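Local coordinates for protein lantibiotic dehydratase (Microbispora corallina, PDB 5EHK) that probably dehydrates serine and threonine residues of the NAI-107 precursor peptide in a tRNA-dependent reaction during lantibiotic biosynthesis, at residues A[475-480]-A[676-681]; A[522-527]-A[683-688]. All blocks are in the same frame, centred on the assembly; numbering follows the deposited sequence.

Overall arrangement
Following the chain from the N terminus, of the strands met here 476-479 comes first, then 521-524. Some 150 residues later the chain returns as the antiparallel neighbours 676-682 and 685-693. Contact 1 pairs 475-480 with 676-681 and closes a loop of 195 residues. Contact 2 pairs 522-527 with 683-688 and closes one of 155. The two loops cross, because their segments alternate along the chain. Neighbour by neighbour the pairing runs 476-479, 676-682, 685-693, 521-524, so the two late strands link the two early ones. The contact centres lie about 11 Å apart. Glu476 and Arg681 of contact 1 touch Leu686 of contact 2, and Val680 meets Ala688 through the backbone.

Contact 1 (A[475-480]-A[676-681]); sequences REIVID and FLPGVR
The guanidinium of Arg681 carries Val478 CG2 over one face, with NH2 3.7 Å from that methyl. At its edge lie Glu476 OE1 and a water. The Phe676 ring instead turns its edge to the backbone of Arg475, with CZ 3.6 Å from Arg475 CA. Trp692 also meets this ring. The Arg681 group belongs to a parallel beta pairing of strands 476-479 and 679-681, whose axes run roughly parallel; Phe676 lies just before it, next to Arg475.

Four backbone bonds join the strands. Arg475 O accepts from Gly679 N, Gly679 O from Ile477 N, Ile477 O from Arg681 N, and Arg681 O from Ile479 N. The first is the most bent, at 144° at the hydrogen; the other three are straighter. Glu476 CA also lies close to Gly679 O, as a CA-H...O contact.

Glu476, Val478 and Arg681 send their side chains to one sheet face; Gly679, the partner of Glu476, has none. The carboxylate of Glu476 and the guanidinium are inclined at 57°, and their salt bridge is long, with Glu476 OE1 3.8 Å from Arg681 NE. A water also bridges the pair: it donates to Glu476 OE1 and accepts a weak bond from Arg681 NH2. The bend in the Arg681 chain at chi3 (65°) turns its end back over Val478. Arg681 NH1 bonds weakly to Gly683 O.

Ile477 and Val680 lie on the other face. Ile477 also touches Ala469 of helix 460-471, and Val680 touches Trp666. The outer end of Arg475 leads away to Glu768 and the carbonyl of Asn722. On the Val680 side, Ile479 CD1 rests 3.8 Å from Val680 CG2.

Contact 2 (A[522-527]-A[683-688]); sequences VVLAPG and GRTLLA
Val522 and Thr685 sit side by side in a short parallel beta pairing, their CA atoms 4.5 Å apart. Val523 and Leu686 form the next pair. Three backbone bonds hold the strands in this register. Val522 N donates to Arg684 O at 2.8 Å, Leu686 N to Val522 O, and Leu524 N to Leu686 O. Val522 therefore bonds through both its N and its O, to Arg684 and Leu686 on either side of Thr685 in sequence, as parallel strands do. Val522 O also takes a CA-H...O contact from Thr685 CA. The chain turns a corner at Leu687.

The side chains alternate between two faces. Val523 and Leu686 share one and lie alongside each other, pointing the same way; Val523 CG2 is 3.9 Å from Leu686 CB. Leu686 also packs on Arg681 of the neighbouring strand. Val522 and Thr685 share the other face, which helix 380-395 covers. Here Thr685 OG1 bonds to Glu385 OE2 on that helix, and the same carboxylate oxygen accepts from Arg684 N. The OG1 branch stands beside the backbone N (chi1 -54°), which leaves CG2 to face Leu524.

Leu524 points across to the other segment and spreads its two methyls over different partners. It also touches Val505 of strand 500-508 and Leu393 of the helix. Its CD1 meets Thr685 CG2 at 3.6 Å, while its CD2 lies 3.5 Å from Leu687 CA and 3.7 Å from Leu687 CD2.

Contact 1 (A[475-480]-A[676-681])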
ATOM      1  N   ARG A 475     -16.976  13.040  31.794  1.00 32.18           N
ATOM      2  CA  ARG A 475     -16.314  13.738  30.700  1.00 24.84           C
ATOM      3  C   ARG A 475     -14.807  13.558  30.739  1.00 32.55           C
ATOM      4  O   ARG A 475     -14.111  14.009  29.831  1.00 34.64           O
ATOM      5  CB  ARG A 475     -16.571  15.230  30.808  1.00 23.49           C
ATOM      6  CG  ARG A 475     -17.988  15.612  30.639  1.00 27.70           C
ATOM      7  CD  ARG A 475     -18.204  16.987  31.210  1.00 33.38           C
ATOM      8  NE  ARG A 475     -19.433  17.590  30.707  1.00 31.57           N
ATOM      9  CZ  ARG A 475     -19.856  18.798  31.046  1.00 25.28           C
ATOM     10  NH1 ARG A 475     -19.155  19.539  31.887  1.00 24.26           N
ATOM     11  NH2 ARG A 475     -20.978  19.264  30.533  1.00 32.00           N
ATOM     12  N   GLU A 476     -14.295  12.922  31.790  1.00 26.41           N
ATOM     13  CA  GLU A 476     -12.866  12.704  31.901  1.00 23.88           C
ATOM     14  C   GLU A 476     -12.692  11.316  32.464  1.00 31.27           C
ATOM     15  O   GLU A 476     -13.494  10.864  33.270  1.00 40.88           O
ATOM     16  CB  GLU A 476     -12.217  13.751  32.809  1.00 26.54           C
ATOM     17  CG  GLU A 476     -12.275  15.194  32.252  1.00 29.39           C
ATOM     18  CD  GLU A 476     -11.402  16.207  33.021  1.00 39.37           C
ATOM     19  OE1 GLU A 476     -10.659  15.796  33.956  1.00 39.83           O
ATOM     20  OE2 GLU A 476     -11.479  17.424  32.693  1.00 31.18           O
ATOM     21  N   ILE A 477     -11.654  10.628  32.021  1.00 28.66           N
ATOM     22  CA  ILE A 477     -11.332   9.314  32.520  1.00 24.76           C
ATOM     23  C   ILE A 477      -9.937   9.473  33.112  1.00 31.64           C
ATOM     24  O   ILE A 477      -9.197  10.353  32.678  1.00 34.94           O
ATOM     25  CB  ILE A 477     -11.421   8.245  31.378  1.00 29.70           C
ATOM     26  CG1 ILE A 477     -11.440   6.824  31.943  1.00 38.17           C
ATOM     27  CG2 ILE A 477     -10.285   8.383  30.353  1.00 27.76           C
ATOM     28  CD1 ILE A 477     -12.825   6.326  32.378  1.00 42.49           C
ATOM     29  N   VAL A 478      -9.596   8.693  34.138  1.00 30.33           N
ATOM     30  CA  VAL A 478      -8.314   8.860  34.820  1.00 26.53           C
ATOM     31  C   VAL A 478      -7.427   7.646  34.629  1.00 28.91           C
ATOM     32  O   VAL A 478      -7.821   6.534  34.956  1.00 37.89           O
ATOM     33  CB  VAL A 478      -8.486   9.085  36.338  1.00 33.95           C
ATOM     34  CG1 VAL A 478      -7.121   9.016  37.050  1.00 21.56           C
ATOM     35  CG2 VAL A 478      -9.192  10.417  36.617  1.00 31.63           C
ATOM     36  N   ILE A 479      -6.222   7.861  34.118  1.00 30.96           N
ATOM     37  CA  ILE A 479      -5.306   6.759  33.848  1.00 33.62           C
ATOM     38  C   ILE A 479      -4.150   6.751  34.834  1.00 31.47           C
ATOM     39  O   ILE A 479      -3.650   7.795  35.259  1.00 27.44           O
ATOM     40  CB  ILE A 479      -4.784   6.787  32.383  1.00 38.06           C
ATOM     41  CG1 ILE A 479      -3.885   8.001  32.131  1.00 33.82           C
ATOM     42  CG2 ILE A 479      -5.950   6.807  31.403  1.00 33.91           C
ATOM     43  CD1 ILE A 479      -3.253   8.031  30.734  1.00 30.42           C
ATOM     44  N   ASP A 480      -3.749   5.552  35.214  1.00 34.71           N
ATOM     45  CA  ASP A 480      -2.622   5.369  36.105  1.00 36.59           C
ATOM     46  C   ASP A 480      -1.614   4.428  35.457  1.00 38.81           C
ATOM     47  O   ASP A 480      -1.779   4.038  34.304  1.00 40.77           O
ATOM     48  CB  ASP A 480      -3.126   4.814  37.438  1.00 41.04           C
ATOM     49  CG  ASP A 480      -3.988   3.575  37.266  1.00 45.83           C
ATOM     50  OD1 ASP A 480      -3.638   2.699  36.441  1.00 48.99           O
ATOM     51  OD2 ASP A 480      -5.062   3.514  37.903  1.00 43.70           O
ATOM     52  N   PHE A 676     -18.322  11.837  21.161  1.00 21.78           N
ATOM     53  CA  PHE A 676     -17.654  12.415  22.310  1.00 22.72           C
ATOM     54  C   PHE A 676     -16.525  11.541  22.752  1.00 23.09           C
ATOM     55  O   PHE A 676     -16.689  10.331  22.868  1.00 23.50           O
ATOM     56  CB  PHE A 676     -18.603  12.654  23.495  1.00 26.21           C
ATOM     57  CG  PHE A 676     -17.893  13.072  24.757  1.00 23.65           C
ATOM     58  CD1 PHE A 676     -17.400  14.372  24.895  1.00 27.59           C
ATOM     59  CD2 PHE A 676     -17.698  12.166  25.795  1.00 17.53           C
ATOM     60  CE1 PHE A 676     -16.722  14.760  26.048  1.00 24.85           C
ATOM     61  CE2 PHE A 676     -17.037  12.547  26.948  1.00 22.85           C
ATOM     62  CZ  PHE A 676     -16.542  13.841  27.075  1.00 26.57           C
ATOM     63  N   LEU A 677     -15.382  12.183  22.995  1.00 24.77           N
ATOM     64  CA  LEU A 677     -14.204  11.571  23.612  1.00 24.90           C
ATOM     65  C   LEU A 677     -13.839  12.268  24.925  1.00 26.08           C
ATOM     66  O   LEU A 677     -13.653  13.492  24.963  1.00 24.74           O
ATOM     67  CB  LEU A 677     -13.014  11.616  22.656  1.00 23.90           C
ATOM     68  CG  LEU A 677     -13.047  10.620  21.507  1.00 22.01           C
ATOM     69  CD1 LEU A 677     -11.986  11.022  20.549  1.00 20.20           C
ATOM     70  CD2 LEU A 677     -12.833   9.173  22.004  1.00 19.15           C
ATOM     71  N   PRO A 678     -13.741  11.489  26.008  1.00 25.76           N
ATOM     72  CA  PRO A 678     -13.434  12.006  27.347  1.00 27.38           C
ATOM     73  C   PRO A 678     -12.041  12.610  27.383  1.00 27.96           C
ATOM     74  O   PRO A 678     -11.183  12.109  26.655  1.00 27.54           O
ATOM     75  CB  PRO A 678     -13.439  10.744  28.214  1.00 26.94           C
ATOM     76  CG  PRO A 678     -13.092   9.648  27.274  1.00 23.23           C
ATOM     77  CD  PRO A 678     -13.713  10.019  25.958  1.00 21.35           C
ATOM     78  N   GLY A 679     -11.834  13.670  28.173  1.00 29.27           N
ATOM     79  CA  GLY A 679     -10.495  14.147  28.482  1.00 26.46           C
ATOM     80  C   GLY A 679      -9.732  13.044  29.204  1.00 23.35           C
ATOM     81  O   GLY A 679     -10.330  12.240  29.910  1.00 26.86           O
ATOM     82  N   VAL A 680      -8.420  12.974  29.020  1.00 18.92           N
ATOM     83  CA  VAL A 680      -7.658  11.924  29.689  1.00 25.09           C
ATOM     84  C   VAL A 680      -6.669  12.513  30.697  1.00 29.85           C
ATOM     85  O   VAL A 680      -5.848  13.374  30.366  1.00 29.34           O
ATOM     86  CB  VAL A 680      -7.026  10.916  28.681  1.00 24.79           C
ATOM     87  CG1 VAL A 680      -7.049  11.485  27.281  1.00 21.81           C
ATOM     88  CG2 VAL A 680      -5.627  10.495  29.093  1.00 21.87           C
ATOM     89  N   ARG A 681      -6.793  12.077  31.946  1.00 28.58           N
ATOM     90  CA  ARG A 681      -5.983  12.632  33.017  1.00 29.72           C
ATOM     91  C   ARG A 681      -4.962  11.674  33.632  1.00 28.45           C
ATOM     92  O   ARG A 681      -5.268  10.532  33.961  1.00 27.49           O
ATOM     93  CB  ARG A 681      -6.868  13.267  34.086  1.00 34.70           C
ATOM     94  CG  ARG A 681      -6.111  14.114  35.101  1.00 32.13           C
ATOM     95  CD  ARG A 681      -7.032  15.147  35.713  1.00 38.68           C
ATOM     96  NE  ARG A 681      -8.091  14.534  36.504  1.00 46.89           N
ATOM     97  CZ  ARG A 681      -7.956  14.138  37.763  1.00 42.13           C
ATOM     98  NH1 ARG A 681      -6.795  14.276  38.382  1.00 43.40           N
ATOM     99  NH2 ARG A 681      -8.983  13.596  38.400  1.00 44.78           N
TER
HETATM  100  O   HOH W   1     -11.452  14.264  36.279  1.00 30.32           O

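Contact 2 (A[522-527]-A[683-688])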
ATOM      1  N   VAL A 522      -2.710  20.681  34.906  1.00 30.43           N
ATOM      2  CA  VAL A 522      -1.942  21.043  33.700  1.00 32.30           C
ATOM      3  C   VAL A 522      -2.622  20.472  32.449  1.00 27.18           C
ATOM      4  O   VAL A 522      -2.836  19.256  32.345  1.00 23.95           O
ATOM      5  CB  VAL A 522      -0.514  20.502  33.726  1.00 30.51           C
ATOM      6  CG1 VAL A 522       0.227  20.936  32.450  1.00 25.40           C
ATOM      7  CG2 VAL A 522       0.203  20.986  34.951  1.00 20.98           C
ATOM      8  N   VAL A 523      -2.978  21.337  31.511  1.00 22.69           N
ATOM      9  CA  VAL A 523      -3.674  20.874  30.317  1.00 24.04           C
ATOM     10  C   VAL A 523      -2.768  21.034  29.080  1.00 30.69           C
ATOM     11  O   VAL A 523      -2.371  22.157  28.739  1.00 29.74           O
ATOM     12  CB  VAL A 523      -4.999  21.630  30.138  1.00 23.77           C
ATOM     13  CG1 VAL A 523      -5.712  21.211  28.845  1.00 29.81           C
ATOM     14  CG2 VAL A 523      -5.884  21.381  31.332  1.00 23.26           C
ATOM     15  N   LEU A 524      -2.395  19.920  28.443  1.00 24.48           N
ATOM     16  CA  LEU A 524      -1.552  19.995  27.245  1.00 29.75           C
ATOM     17  C   LEU A 524      -2.304  20.739  26.163  1.00 26.03           C
ATOM     18  O   LEU A 524      -3.411  20.363  25.809  1.00 36.13           O
ATOM     19  CB  LEU A 524      -1.171  18.607  26.746  1.00 26.79           C
ATOM     20  CG  LEU A 524       0.099  17.979  27.322  1.00 24.46           C
ATOM     21  CD1 LEU A 524       0.292  18.329  28.794  1.00 21.25           C
ATOM     22  CD2 LEU A 524       0.024  16.469  27.170  1.00 22.71           C
ATOM     23  N   ALA A 525      -1.704  21.804  25.649  1.00 30.46           N
ATOM     24  CA  ALA A 525      -2.409  22.726  24.772  1.00 33.55           C
ATOM     25  C   ALA A 525      -2.569  22.128  23.386  1.00 44.23           C
ATOM     26  O   ALA A 525      -1.774  21.282  22.982  1.00 41.02           O
ATOM     27  CB  ALA A 525      -1.675  24.049  24.709  1.00 33.72           C
ATOM     28  N   PRO A 526      -3.591  22.580  22.639  1.00 53.63           N
ATOM     29  CA  PRO A 526      -3.683  22.167  21.231  1.00 55.75           C
ATOM     30  C   PRO A 526      -2.575  22.821  20.402  1.00 53.54           C
ATOM     31  O   PRO A 526      -2.034  23.855  20.783  1.00 57.43           O
ATOM     32  CB  PRO A 526      -5.058  22.688  20.801  1.00 54.25           C
ATOM     33  CG  PRO A 526      -5.308  23.863  21.703  1.00 53.02           C
ATOM     34  CD  PRO A 526      -4.691  23.482  23.028  1.00 48.82           C
ATOM     35  N   GLY A 527      -2.233  22.206  19.281  1.00 53.46           N
ATOM     36  CA  GLY A 527      -1.169  22.701  18.429  1.00 58.06           C
ATOM     37  C   GLY A 527      -0.007  21.727  18.489  1.00 62.65           C
ATOM     38  O   GLY A 527       0.019  20.867  19.376  1.00 58.92           O
ATOM     39  N   GLY A 683      -2.288  11.918  36.745  1.00 29.25           N
ATOM     40  CA  GLY A 683      -2.091  12.800  37.882  1.00 25.79           C
ATOM     41  C   GLY A 683      -2.902  14.075  37.747  1.00 29.24           C
ATOM     42  O   GLY A 683      -4.135  14.040  37.746  1.00 30.17           O
ATOM     43  N   ARG A 684      -2.200  15.197  37.605  1.00 27.47           N
ATOM     44  CA  ARG A 684      -2.801  16.530  37.519  1.00 27.76           C
ATOM     45  C   ARG A 684      -2.854  17.007  36.066  1.00 32.99           C
ATOM     46  O   ARG A 684      -3.303  18.133  35.786  1.00 28.35           O
ATOM     47  CB  ARG A 684      -2.020  17.515  38.390  1.00 32.14           C
ATOM     48  CG  ARG A 684      -2.070  17.091  39.858  1.00 48.51           C
ATOM     49  CD  ARG A 684      -1.472  18.058  40.871  1.00 46.66           C
ATOM     50  NE  ARG A 684      -1.298  17.332  42.126  1.00 53.71           N
ATOM     51  CZ  ARG A 684      -0.139  17.185  42.759  1.00 56.68           C
ATOM     52  NH1 ARG A 684       0.957  17.733  42.256  1.00 54.73           N
ATOM     53  NH2 ARG A 684      -0.080  16.491  43.893  1.00 51.94           N
ATOM     54  N   THR A 685      -2.343  16.162  35.158  1.00 33.58           N
ATOM     55  CA  THR A 685      -2.241  16.503  33.733  1.00 29.55           C
ATOM     56  C   THR A 685      -3.308  15.909  32.801  1.00 25.90           C
ATOM     57  O   THR A 685      -3.534  14.702  32.758  1.00 25.30           O
ATOM     58  CB  THR A 685      -0.874  16.072  33.153  1.00 27.37           C
ATOM     59  OG1 THR A 685       0.196  16.624  33.927  1.00 24.33           O
ATOM     60  CG2 THR A 685      -0.736  16.553  31.737  1.00 25.48           C
ATOM     61  N   LEU A 686      -3.932  16.793  32.029  1.00 26.46           N
ATOM     62  CA  LEU A 686      -4.794  16.414  30.910  1.00 27.63           C
ATOM     63  C   LEU A 686      -3.973  16.231  29.616  1.00 23.86           C
ATOM     64  O   LEU A 686      -3.652  17.199  28.918  1.00 20.83           O
ATOM     65  CB  LEU A 686      -5.868  17.484  30.694  1.00 26.80           C
ATOM     66  CG  LEU A 686      -7.321  17.050  30.893  1.00 29.53           C
ATOM     67  CD1 LEU A 686      -7.543  16.628  32.331  1.00 35.88           C
ATOM     68  CD2 LEU A 686      -8.265  18.193  30.489  1.00 29.78           C
ATOM     69  N   LEU A 687      -3.611  14.984  29.322  1.00 27.47           N
ATOM     70  CA  LEU A 687      -2.878  14.650  28.102  1.00 24.93           C
ATOM     71  C   LEU A 687      -3.690  15.011  26.845  1.00 24.27           C
ATOM     72  O   LEU A 687      -3.129  15.369  25.817  1.00 25.81           O
ATOM     73  CB  LEU A 687      -2.549  13.151  28.076  1.00 15.08           C
ATOM     74  CG  LEU A 687      -1.707  12.647  29.241  1.00 19.21           C
ATOM     75  CD1 LEU A 687      -1.499  11.138  29.176  1.00 13.64           C
ATOM     76  CD2 LEU A 687      -0.369  13.376  29.252  1.00 24.16           C
ATOM     77  N   ALA A 688      -5.014  14.933  26.952  1.00 22.07           N
ATOM     78  CA  ALA A 688      -5.908  15.306  25.872  1.00 22.24           C
ATOM     79  C   ALA A 688      -7.154  15.884  26.506  1.00 23.77           C
ATOM     80  O   ALA A 688      -7.634  15.362  27.506  1.00 25.55           O
ATOM     81  CB  ALA A 688      -6.260  14.096  25.019  1.00 17.35           C
TER